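Vlm2 (Streptomyces tsusimaensis, PDB 6ECB) is part of the nonribosomal peptide synthetase that makes the depsipeptide valinomycin, represented here by its thioesterase domain, which probably releases the finished product. Local coordinates at residues Leu57-Lys62 with Asp197-Ala202; His68-Pro73 with Ser94-Gly99; Pro84-Met89 with Ala117-Thr122; Phe161-Gly166 with Glu185-Leu190; His273-Met276 with Pro280-Ser283. One frame throughout, in Å; residues are numbered along the deposited sequence.

Interaction 1 (Leu57-Lys62 with Asp197-Ala202)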
# COMPACT_ATOMS: atom_id res chain seq x y z
N LEU A 57 -3.55 4.86 -8.94
CA LEU A 57 -3.71 3.53 -9.51
C LEU A 57 -5.18 3.21 -9.66
O LEU A 57 -5.64 2.78 -10.73
CB LEU A 57 -3.00 2.49 -8.64
CG LEU A 57 -3.17 1.04 -9.10
CD1 LEU A 57 -2.63 0.80 -10.49
CD2 LEU A 57 -2.52 0.09 -8.09
N ALA A 58 -5.94 3.44 -8.60
CA ALA A 58 -7.37 3.12 -8.63
C ALA A 58 -8.08 3.90 -9.72
O ALA A 58 -8.99 3.36 -10.37
CB ALA A 58 -8.00 3.43 -7.27
N ARG A 59 -7.67 5.15 -9.98
CA ARG A 59 -8.33 5.94 -11.00
C ARG A 59 -8.00 5.45 -12.41
O ARG A 59 -8.76 5.74 -13.33
CB ARG A 59 -7.93 7.42 -10.90
CG ARG A 59 -8.55 8.14 -9.71
CD ARG A 59 -8.74 9.62 -10.07
NE ARG A 59 -7.47 10.19 -10.48
CZ ARG A 59 -7.32 11.31 -11.17
NH1 ARG A 59 -6.10 11.72 -11.48
NH2 ARG A 59 -8.38 12.03 -11.55
N HIS A 60 -6.89 4.75 -12.59
CA HIS A 60 -6.48 4.30 -13.91
C HIS A 60 -6.98 2.90 -14.25
O HIS A 60 -7.06 2.55 -15.44
CB HIS A 60 -4.96 4.33 -14.03
CG HIS A 60 -4.40 5.70 -14.26
ND1 HIS A 60 -4.19 6.60 -13.24
CD2 HIS A 60 -4.00 6.32 -15.39
CE1 HIS A 60 -3.68 7.72 -13.74
NE2 HIS A 60 -3.55 7.57 -15.04
N LEU A 61 -7.33 2.10 -13.25
CA LEU A 61 -7.82 0.75 -13.51
C LEU A 61 -9.15 0.78 -14.22
O LEU A 61 -10.06 1.54 -13.87
CB LEU A 61 -7.96 -0.01 -12.19
CG LEU A 61 -6.65 -0.31 -11.49
CD1 LEU A 61 -6.93 -0.78 -10.03
CD2 LEU A 61 -5.83 -1.36 -12.22
N LYS A 62 -9.27 -0.06 -15.24
CA LYS A 62 -10.50 -0.18 -16.00
C LYS A 62 -11.15 -1.54 -15.88
O LYS A 62 -12.32 -1.68 -16.28
CB LYS A 62 -10.21 0.11 -17.48
CG LYS A 62 -9.74 1.54 -17.71
CD LYS A 62 -9.69 1.93 -19.19
CE LYS A 62 -8.37 2.59 -19.56
NZ LYS A 62 -7.22 1.61 -19.54
N ASP A 197 -6.64 19.97 -3.92
CA ASP A 197 -6.62 18.86 -4.86
C ASP A 197 -7.79 17.94 -4.50
O ASP A 197 -7.77 17.34 -3.42
CB ASP A 197 -5.31 18.11 -4.77
CG ASP A 197 -5.31 16.81 -5.56
OD1 ASP A 197 -6.24 16.58 -6.35
OD2 ASP A 197 -4.37 16.02 -5.37
N PRO A 198 -8.81 17.82 -5.35
CA PRO A 198 -10.04 17.14 -4.92
C PRO A 198 -9.87 15.65 -4.66
O PRO A 198 -10.75 15.03 -4.04
CB PRO A 198 -11.00 17.40 -6.09
CG PRO A 198 -10.10 17.56 -7.28
CD PRO A 198 -8.87 18.24 -6.77
N ARG A 199 -8.77 15.06 -5.12
CA ARG A 199 -8.51 13.65 -4.85
C ARG A 199 -8.14 13.41 -3.39
O ARG A 199 -8.41 12.33 -2.85
CB ARG A 199 -7.38 13.15 -5.77
CG ARG A 199 -7.71 13.14 -7.28
CD ARG A 199 -6.45 13.04 -8.14
NE ARG A 199 -5.73 14.31 -8.25
CZ ARG A 199 -4.70 14.55 -9.08
NH1 ARG A 199 -4.26 13.60 -9.90
NH2 ARG A 199 -4.12 15.74 -9.09
N VAL A 200 -7.51 14.39 -2.73
CA VAL A 200 -7.01 14.18 -1.38
C VAL A 200 -7.43 15.26 -0.39
O VAL A 200 -7.28 15.06 0.82
CB VAL A 200 -5.47 14.07 -1.39
CG1 VAL A 200 -5.04 12.97 -2.34
CG2 VAL A 200 -4.85 15.41 -1.80
N SER A 201 -7.94 16.41 -0.84
CA SER A 201 -8.22 17.51 0.09
C SER A 201 -9.26 17.14 1.13
O SER A 201 -9.32 17.77 2.19
CB SER A 201 -8.67 18.74 -0.69
OG SER A 201 -9.92 18.52 -1.30
N ALA A 202 -10.08 16.13 0.86
CA ALA A 202 -11.14 15.74 1.78
C ALA A 202 -10.57 15.30 3.12
O ALA A 202 -11.16 15.57 4.18
CB ALA A 202 -11.99 14.62 1.17

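Interaction 2 (His68-Pro73 with Ser94-Gly99)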
# COMPACT_ATOMS: atom_id res chain seq x y z
N HIS A 68 -11.19 -0.76 -2.90
CA HIS A 68 -11.13 -0.20 -1.56
C HIS A 68 -9.70 -0.16 -1.08
O HIS A 68 -8.85 -0.94 -1.53
CB HIS A 68 -11.92 -1.03 -0.55
CG HIS A 68 -13.39 -1.03 -0.78
ND1 HIS A 68 -14.03 -2.02 -1.50
CD2 HIS A 68 -14.35 -0.17 -0.36
CE1 HIS A 68 -15.33 -1.77 -1.51
NE2 HIS A 68 -15.54 -0.65 -0.83
N GLY A 69 -9.43 0.72 -0.13
CA GLY A 69 -8.23 0.62 0.69
C GLY A 69 -8.61 0.62 2.15
O GLY A 69 -9.64 1.18 2.55
N VAL A 70 -7.78 -0.01 2.96
CA VAL A 70 -7.95 0.03 4.40
C VAL A 70 -7.06 1.13 4.96
O VAL A 70 -5.85 1.13 4.74
CB VAL A 70 -7.60 -1.31 5.05
CG1 VAL A 70 -7.79 -1.20 6.55
CG2 VAL A 70 -8.49 -2.40 4.49
N GLU A 71 -7.67 2.03 5.68
CA GLU A 71 -6.99 3.10 6.38
C GLU A 71 -6.74 2.66 7.83
O GLU A 71 -7.64 2.15 8.49
CB GLU A 71 -7.87 4.34 6.34
CG GLU A 71 -7.26 5.53 6.89
CD GLU A 71 -6.79 6.50 5.83
OE1 GLU A 71 -6.34 6.12 4.72
OE2 GLU A 71 -6.86 7.67 6.17
N ALA A 72 -5.53 2.88 8.30
CA ALA A 72 -5.19 2.48 9.67
C ALA A 72 -6.07 3.22 10.68
O ALA A 72 -6.49 4.35 10.45
CB ALA A 72 -3.72 2.78 9.96
N PRO A 73 -6.30 2.62 11.86
CA PRO A 73 -6.97 3.38 12.92
C PRO A 73 -6.12 4.56 13.34
O PRO A 73 -4.89 4.53 13.25
CB PRO A 73 -7.11 2.36 14.05
CG PRO A 73 -6.13 1.34 13.80
CD PRO A 73 -5.90 1.28 12.30
N SER A 94 -7.54 -7.11 8.51
CA SER A 94 -8.36 -8.28 8.23
C SER A 94 -9.81 -8.03 8.60
O SER A 94 -10.73 -8.28 7.81
CB SER A 94 -7.84 -9.50 9.01
OG SER A 94 -6.50 -9.81 8.69
N ASP A 95 -10.03 -7.52 9.81
CA ASP A 95 -11.37 -7.23 10.26
C ASP A 95 -12.07 -6.26 9.33
O ASP A 95 -13.25 -6.42 9.06
CB ASP A 95 -11.33 -6.65 11.66
CG ASP A 95 -11.01 -7.70 12.73
OD1 ASP A 95 -11.00 -8.92 12.44
OD2 ASP A 95 -10.78 -7.28 13.87
N SER A 96 -11.36 -5.23 8.86
CA SER A 96 -11.97 -4.27 7.95
C SER A 96 -12.20 -4.88 6.56
O SER A 96 -13.25 -4.67 5.95
CB SER A 96 -11.06 -3.03 7.87
OG SER A 96 -11.55 -2.05 6.98
N ALA A 97 -11.22 -5.61 6.05
CA ALA A 97 -11.36 -6.18 4.71
C ALA A 97 -12.45 -7.25 4.67
O ALA A 97 -13.09 -7.45 3.64
CB ALA A 97 -10.03 -6.78 4.25
N ALA A 98 -12.66 -7.94 5.79
CA ALA A 98 -13.62 -9.03 5.82
C ALA A 98 -15.03 -8.59 5.44
O ALA A 98 -15.80 -9.41 4.96
CB ALA A 98 -13.63 -9.67 7.21
N GLY A 99 -15.35 -7.31 5.59
CA GLY A 99 -16.66 -6.84 5.18
C GLY A 99 -16.96 -6.99 3.70
O GLY A 99 -18.13 -7.11 3.32

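Interaction 3 (Pro84-Met89 with Ala117-Thr122)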
# COMPACT_ATOMS: atom_id res chain seq x y z
N PRO A 84 0.01 0.42 16.10
CA PRO A 84 -0.13 -1.02 16.25
C PRO A 84 1.17 -1.75 15.98
O PRO A 84 2.00 -1.32 15.18
CB PRO A 84 -1.17 -1.40 15.19
CG PRO A 84 -1.19 -0.30 14.24
CD PRO A 84 -0.61 0.93 14.87
N SER A 85 1.31 -2.89 16.64
CA SER A 85 2.31 -3.86 16.20
C SER A 85 1.94 -4.35 14.80
O SER A 85 0.81 -4.17 14.33
CB SER A 85 2.39 -5.03 17.17
OG SER A 85 1.20 -5.81 17.05
N PHE A 86 2.89 -5.01 14.13
CA PHE A 86 2.57 -5.59 12.82
C PHE A 86 1.39 -6.54 12.92
O PHE A 86 0.45 -6.47 12.11
CB PHE A 86 3.79 -6.31 12.24
CG PHE A 86 3.53 -6.97 10.92
CD1 PHE A 86 3.43 -8.35 10.84
CD2 PHE A 86 3.38 -6.24 9.76
CE1 PHE A 86 3.20 -8.98 9.64
CE2 PHE A 86 3.16 -6.88 8.53
CZ PHE A 86 3.06 -8.26 8.49
N GLU A 87 1.40 -7.42 13.94
CA GLU A 87 0.31 -8.38 14.10
C GLU A 87 -1.02 -7.68 14.37
O GLU A 87 -2.05 -8.05 13.79
CB GLU A 87 0.64 -9.37 15.24
N GLU A 88 -1.00 -6.64 15.21
CA GLU A 88 -2.21 -5.86 15.47
C GLU A 88 -2.72 -5.19 14.20
O GLU A 88 -3.93 -5.11 13.96
CB GLU A 88 -1.93 -4.81 16.56
CG GLU A 88 -1.70 -5.41 17.95
CD GLU A 88 -1.18 -4.43 18.97
OE1 GLU A 88 -0.69 -3.35 18.60
OE2 GLU A 88 -1.27 -4.73 20.16
N MET A 89 -1.81 -4.66 13.39
CA MET A 89 -2.19 -4.03 12.13
C MET A 89 -2.85 -5.02 11.19
O MET A 89 -3.89 -4.72 10.56
CB MET A 89 -0.96 -3.39 11.48
CG MET A 89 -1.29 -2.56 10.25
SD MET A 89 -2.43 -1.19 10.61
CE MET A 89 -2.63 -0.61 8.92
N ALA A 117 -0.82 -7.32 3.35
CA ALA A 117 -1.79 -7.99 2.50
C ALA A 117 -1.61 -9.51 2.52
O ALA A 117 -2.59 -10.26 2.56
CB ALA A 117 -1.67 -7.46 1.08
N PHE A 118 -0.36 -9.97 2.48
CA PHE A 118 -0.12 -11.42 2.56
C PHE A 118 -0.70 -11.99 3.85
O PHE A 118 -1.46 -12.98 3.85
CB PHE A 118 1.38 -11.72 2.47
CG PHE A 118 1.69 -13.20 2.59
CD1 PHE A 118 1.82 -13.82 3.82
CD2 PHE A 118 1.79 -13.99 1.44
CE1 PHE A 118 2.06 -15.19 3.91
CE2 PHE A 118 2.02 -15.35 1.53
CZ PHE A 118 2.14 -15.95 2.75
N TYR A 119 -0.38 -11.36 4.98
CA TYR A 119 -0.84 -11.88 6.26
C TYR A 119 -2.35 -11.69 6.44
O TYR A 119 -3.01 -12.55 7.03
CB TYR A 119 -0.07 -11.20 7.39
CG TYR A 119 1.22 -11.90 7.76
CD1 TYR A 119 2.40 -11.61 7.12
CD2 TYR A 119 1.25 -12.79 8.81
CE1 TYR A 119 3.57 -12.22 7.46
CE2 TYR A 119 2.43 -13.40 9.18
CZ TYR A 119 3.58 -13.12 8.49
OH TYR A 119 4.77 -13.74 8.87
N LEU A 120 -2.89 -10.58 5.92
CA LEU A 120 -4.33 -10.34 5.90
C LEU A 120 -5.05 -11.47 5.17
O LEU A 120 -6.03 -12.06 5.67
CB LEU A 120 -4.58 -9.00 5.18
CG LEU A 120 -5.88 -8.27 5.22
CD1 LEU A 120 -5.61 -6.89 4.62
CD2 LEU A 120 -6.89 -9.07 4.47
N ALA A 121 -4.55 -11.81 3.99
CA ALA A 121 -5.13 -12.92 3.23
C ALA A 121 -5.07 -14.22 4.02
O ALA A 121 -6.04 -15.00 4.01
CB ALA A 121 -4.42 -13.05 1.89
N THR A 122 -3.94 -14.50 4.70
CA THR A 122 -3.89 -15.75 5.45
C THR A 122 -4.91 -15.75 6.57
O THR A 122 -5.55 -16.77 6.83
CB THR A 122 -2.49 -16.06 6.02
OG1 THR A 122 -2.21 -15.24 7.14
CG2 THR A 122 -1.41 -15.88 5.00

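Interaction 4 (Phe161-Gly166 with Glu185-Leu190)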
# COMPACT_ATOMS: atom_id res chain seq x y z
N PHE A 161 13.85 13.73 5.41
CA PHE A 161 14.12 12.86 4.27
C PHE A 161 12.98 11.86 4.07
O PHE A 161 12.57 11.60 2.94
CB PHE A 161 15.45 12.14 4.47
CG PHE A 161 15.76 11.11 3.41
CD1 PHE A 161 16.52 11.45 2.31
CD2 PHE A 161 15.30 9.81 3.53
CE1 PHE A 161 16.81 10.51 1.33
CE2 PHE A 161 15.58 8.86 2.56
CZ PHE A 161 16.34 9.21 1.46
N ILE A 162 12.47 11.30 5.17
CA ILE A 162 11.36 10.35 5.08
C ILE A 162 10.13 11.05 4.52
O ILE A 162 9.42 10.50 3.67
CB ILE A 162 11.05 9.75 6.47
CG1 ILE A 162 12.24 8.97 7.03
CG2 ILE A 162 9.79 8.89 6.40
CD1 ILE A 162 12.69 7.87 6.17
N LEU A 163 9.84 12.24 5.02
CA LEU A 163 8.71 13.01 4.51
C LEU A 163 8.86 13.24 3.02
O LEU A 163 7.95 12.97 2.24
CB LEU A 163 8.62 14.33 5.26
CG LEU A 163 7.58 15.35 4.81
CD1 LEU A 163 7.29 16.35 5.92
CD2 LEU A 163 8.05 16.11 3.54
N ALA A 164 10.04 13.71 2.61
CA ALA A 164 10.27 14.04 1.20
C ALA A 164 10.14 12.81 0.31
O ALA A 164 9.46 12.85 -0.72
CB ALA A 164 11.65 14.66 1.03
N MET A 165 10.78 11.71 0.70
CA MET A 165 10.82 10.55 -0.18
C MET A 165 9.51 9.76 -0.17
O MET A 165 9.19 9.12 -1.17
CB MET A 165 11.97 9.62 0.22
CG MET A 165 13.38 10.25 0.10
SD MET A 165 13.72 11.15 -1.44
CE MET A 165 13.30 9.92 -2.67
N GLY A 166 8.76 9.79 0.93
CA GLY A 166 7.54 9.01 1.01
C GLY A 166 6.33 9.78 0.50
O GLY A 166 6.04 9.78 -0.70
N GLU A 185 8.31 23.55 7.58
CA GLU A 185 8.15 24.19 6.27
C GLU A 185 7.92 23.16 5.17
O GLU A 185 7.14 23.40 4.24
CB GLU A 185 9.36 25.06 5.94
CG GLU A 185 9.42 26.34 6.77
CD GLU A 185 10.70 27.13 6.56
OE1 GLU A 185 11.32 27.00 5.49
OE2 GLU A 185 11.08 27.89 7.48
N ALA A 186 8.60 22.01 5.25
CA ALA A 186 8.32 20.93 4.30
C ALA A 186 6.88 20.46 4.43
O ALA A 186 6.21 20.21 3.42
CB ALA A 186 9.29 19.76 4.52
N LYS A 187 6.39 20.33 5.66
CA LYS A 187 5.01 19.91 5.86
C LYS A 187 4.05 20.92 5.24
O LYS A 187 3.04 20.52 4.63
CB LYS A 187 4.71 19.75 7.36
CG LYS A 187 5.43 18.54 7.97
CD LYS A 187 4.69 17.98 9.18
CE LYS A 187 4.74 18.89 10.38
NZ LYS A 187 3.99 18.26 11.51
N GLN A 188 4.34 22.21 5.37
CA GLN A 188 3.43 23.22 4.84
C GLN A 188 3.37 23.17 3.32
O GLN A 188 2.31 23.38 2.74
CB GLN A 188 3.82 24.61 5.31
CG GLN A 188 2.76 25.64 4.99
CD GLN A 188 1.42 25.30 5.63
OE1 GLN A 188 1.33 25.11 6.84
NE2 GLN A 188 0.37 25.19 4.81
N LEU A 189 4.50 22.87 2.67
CA LEU A 189 4.47 22.72 1.21
C LEU A 189 3.57 21.57 0.81
O LEU A 189 2.84 21.65 -0.19
CB LEU A 189 5.87 22.50 0.65
CG LEU A 189 6.82 23.68 0.58
CD1 LEU A 189 8.09 23.22 -0.13
CD2 LEU A 189 6.19 24.85 -0.15
N LEU A 190 3.61 20.46 1.55
CA LEU A 190 2.73 19.35 1.23
C LEU A 190 1.27 19.76 1.38
O LEU A 190 0.43 19.41 0.55
CB LEU A 190 3.03 18.14 2.11
CG LEU A 190 4.44 17.56 2.02
CD1 LEU A 190 4.53 16.30 2.86
CD2 LEU A 190 4.83 17.25 0.57

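Interaction 5 (His273-Met276 with Pro280-Ser283)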
# COMPACT_ATOMS: atom_id res chain seq x y z
N HIS A 273 10.45 1.87 -7.68
CA HIS A 273 9.58 1.49 -6.57
C HIS A 273 8.65 2.63 -6.18
O HIS A 273 7.48 2.40 -5.81
CB HIS A 273 10.42 1.05 -5.37
CG HIS A 273 9.61 0.49 -4.23
ND1 HIS A 273 8.91 -0.69 -4.33
CD2 HIS A 273 9.41 0.94 -2.97
CE1 HIS A 273 8.30 -0.95 -3.19
NE2 HIS A 273 8.59 0.02 -2.34
N ALA A 274 9.16 3.86 -6.19
CA ALA A 274 8.36 5.03 -5.84
C ALA A 274 7.48 5.49 -7.00
O ALA A 274 6.28 5.75 -6.83
CB ALA A 274 9.28 6.16 -5.39
N THR A 275 8.05 5.58 -8.19
CA THR A 275 7.34 6.23 -9.29
C THR A 275 6.34 5.31 -10.00
O THR A 275 5.55 5.80 -10.83
CB THR A 275 8.33 6.75 -10.32
OG1 THR A 275 8.91 5.65 -11.04
CG2 THR A 275 9.41 7.57 -9.66
N MET A 276 6.34 4.01 -9.70
CA MET A 276 5.38 3.13 -10.36
C MET A 276 3.94 3.48 -10.00
O MET A 276 3.04 3.13 -10.77
CB MET A 276 5.64 1.66 -9.99
CG MET A 276 5.66 1.46 -8.49
SD MET A 276 5.50 -0.27 -8.03
CE MET A 276 3.80 -0.57 -8.40
N PRO A 280 3.83 9.00 -15.21
CA PRO A 280 3.05 8.32 -16.25
C PRO A 280 3.06 6.82 -16.10
O PRO A 280 2.34 6.13 -16.81
CB PRO A 280 3.76 8.73 -17.53
CG PRO A 280 5.20 8.78 -17.07
CD PRO A 280 5.17 9.36 -15.71
N HIS A 281 3.87 6.29 -15.19
CA HIS A 281 4.05 4.84 -15.13
C HIS A 281 2.82 4.13 -14.59
O HIS A 281 2.55 3.00 -15.00
CB HIS A 281 5.26 4.52 -14.27
CG HIS A 281 6.54 5.04 -14.86
ND1 HIS A 281 7.40 5.86 -14.17
CD2 HIS A 281 7.09 4.86 -16.08
CE1 HIS A 281 8.43 6.16 -14.94
NE2 HIS A 281 8.26 5.56 -16.11
N VAL A 282 2.07 4.78 -13.70
CA VAL A 282 0.95 4.09 -13.06
C VAL A 282 -0.10 3.70 -14.10
O VAL A 282 -0.82 2.71 -13.92
CB VAL A 282 0.34 4.95 -11.93
CG1 VAL A 282 -0.38 6.18 -12.46
CG2 VAL A 282 -0.58 4.09 -11.03
N SER A 283 -0.21 4.44 -15.21
CA SER A 283 -1.16 4.04 -16.23
C SER A 283 -0.79 2.69 -16.84
O SER A 283 -1.67 1.89 -17.18
CB SER A 283 -1.28 5.10 -17.34
OG SER A 283 -0.07 5.26 -18.05
O HOH W 1 5.76 7.76 -13.00

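Interaction 1 (Leu57-Lys62 with Asp197-Ala202)
Both Arg-59 (chi1 -73°) and Arg-199 (chi1 -65°) set CG opposite the carbonyl carbon, and a bend at chi3 in each chain then brings the two guanidinium ends together. The side chains cross at about a right angle. CD of Arg-199 lies over the centre of one guanidinium face of Arg-59, 3.6 Å from Arg-59 CZ, so an aliphatic carbon rather than a second flat group covers that face. The guanidinium planes are far from stacked, 62° apart, and Arg-59 NH1 stands obliquely 3.1 Å from Arg-199 NH1. Two donors so close cannot bond to each other. What gathers them is the carboxylate of Glu-56 on the same helix: its OE1 forms a salt bridge with Arg-59 NH1 and its OE2 one with Arg-199 NH1. Arg-199 is also held from its own loop. Asp-197 OD1 takes NE at 3.0 Å through its syn lone pair, in the guanidinium plane, and receives the backbone N of Arg-199 at 3.2 Å from above the carboxylate plane, closing an Asx turn; OD2 goes to Arg-193. The contact lies at the surface of the alpha/beta-hydrolase fold, where helix 55-60 of the core meets the loop between helices 183-194 and 206-220, part of the helical insertion that forms the lid in thioesterases of this kind. Chemically, the core and the insertion meet here through one shared anion, and the carboxylates of Glu-56 and Asp-197 would probably offset the positive charge that two adjoining guanidinium groups bring.

Interaction 2 (His68-Pro73 with Ser94-Gly99)
Neither the face nor the edge of a flat side chain is used where Val-70 meets Ser-96: the touching groups are two methyls, a methylene and a hydroxyl. Val-70 points from its strand toward the helix, with CG1 opposite the backbone N (chi1 180°). That rotation presents both methyls to the serine, whose OG rests 3.9 Å from Val-70 CG1 and 4.0 Å from Val-70 CG2. Ser-96 CB also meets CG1, at 4.0 Å. Further round, Val-70 CG2 comes within 4.5 Å of the backbone N of Ala-97, a marginal touch. The backbones come nearest between the same residues, with Val-70 CA 6.9 Å from Ser-96 CA. Strand 67-71 and helix 86-97 are the first two members of a beta-alpha-beta crossover in the alpha/beta-hydrolase sheet; strand 105-110 completes it on the far side of strand 40-44. Leu-28 of the edge strand 27-30 touches both Val-70 and Ser-96, and Cys-93, one turn earlier in the helix, adds to the cover over the valine. Glu-71 points away from the helix, and its carboxylate bonds to Val-51 N and Tyr-208 OH.

Interaction 3 (Pro84-Met89 with Ala117-Thr122)
The rings of Phe-86 and Tyr-119 stand almost exactly perpendicular, their planes at 88°, in a T-shaped stack with centroids 5.2 Å apart. It joins the start of helix 86-97 to helix 112-126 of the alpha/beta-hydrolase fold, the latter being the helix that follows the probable nucleophile elbow. Phe-86 supplies the edge: CZ is 3.7 Å from Tyr-119 CD1, which lies in the phenylalanine ring plane. Tyr-119 supplies a face, with Phe-86 CE1 above it but displaced toward the rim, 3.9 Å from Tyr-119 CE1. The phenylalanine reaches across because chi1 of 178° extends its CG away from the backbone N. Val-226, Val-227 and Ile-116 also pack on its ring, while the far end of the tyrosine is tied down by a bond between OH and the backbone O of Leu-228. With an alanine at Tyr-119, the edge of Phe-86 would probably lose the face it abuts and Leu-228 O its hydroxyl partner, opening a gap between the two helices. Just before Phe-86, a capping box starts its helix: Glu-88 N bonds to Ser-85 OG at 3.0 Å, and Ser-85 N to Glu-88 OE1 at 2.8 Å. At the tyrosine's own backbone, Thr-122 OG1 donates to Tyr-119 O at 2.8 Å, tilted 22° from the carbonyl plane.

Interaction 4 (Phe161-Gly166 with Glu185-Leu190)
Helix segments 161-165 and 185-190 run nearly parallel, their directions 17° apart and their axes 10.6 Å apart at closest approach, a separation bridged from one side by a single residue, Leu-163. Its chi1 of 175° extends CG away from the backbone N toward the facing helix, where the two methyls divide the work. CD1 packs on the aliphatic root of Lys-187, 3.5 Å from Lys-187 CG, with the two side chains crossing at about a right angle. CD2 turns to Ala-186, just before that lysine, and to Leu-190, one turn further on: it is 4.0 Å from Ala-186 CB and 3.6 Å from Leu-190 CD1. Leu-163 and Leu-190 reach toward each other tip to tip, and Leu-190 CD1 also comes within 3.7 Å of Leu-163 CG. The short side chain of Ala-186 probably lets the leucine come close to the helix surface. Both helices belong to the helical insertion between strands 134-137 and 237-241, the lid region of thioesterases with this alpha/beta-hydrolase fold. Replacing Leu-163 by a serine would take away both methyls, and the apolar patch of Ala-186 and Leu-190 is likely to be left without its filling, with the two helices less firmly spaced. Within the insertion, helix 206-220 supports both partners, Ile-162 packing on Leu-220 and Lys-187 on Leu-209 and Leu-213. Beyond the CG that touches Leu-163, the lysine chain bends at chi3 and leads away, its NZ making a long, weak ion pair with Asp-210.

Interaction 5 (His273-Met276 with Pro280-Ser283)
Met-276 and Val-282 make the close-packed part of this contact, Thr-275 and His-281 the looser one. On the buried side the backbone O of Met-276 sits against the start of helix 281-293, 3.2 Å from Val-282 CA in a CA-H...O contact and 3.5 Å from Val-282 CB. The side chain of Met-276 sets off away from the helix segment and packs on Asp-138 and Ile-269, while Val-282 leans on Leu-57 of helix 55-60. On the other side, Thr-275 and His-281 lie side by side and point the same way, with OG1 3.5 Å from ND1. Thr-275 OG1 accepts from the backbone N of Asp-272. A water bridges the backbones of this side: its oxygen is 2.9 Å from Thr-275 O, to which it can donate, and it accepts from His-281 N at 3.2 Å. The Thr-275 carbonyl O also lies in the plane of the His-281 ring, at its edge, 3.7 Å from His-281 CB. The loop carries His-273, which bonds through ND1 to Asp-138 and touches Ser-111, consistent with the catalytic triad of an alpha/beta-hydrolase. The loop of the probable catalytic histidine is thus joined to the next helix largely through backbone carbonyls, one against carbon and one through water, with the Thr-275 and His-281 side chains alongside.

How the interactions relate
Interaction 1 is a surface contact, polar and charged, between the hydrolase core and the helical insertion. Interactions 2 and 4 are buried, the first setting valine methyls against a serine hydroxyl at the central sheet, the second wholly aliphatic and inside the insertion, their centres about 27 Å apart. Interactions 2 and 3 share helix 86-97 and touch through Ser-94 and Leu-120; in interaction 3, partly buried, the partner changes from a strand to a helix and an aromatic pair replaces the methyls. Interaction 5, partly buried and water-bridged, meets interaction 1 directly, Leu-57 and His-60 packing on Val-282 and Ser-283. It lies across the chain's centre from interactions 2 and 3.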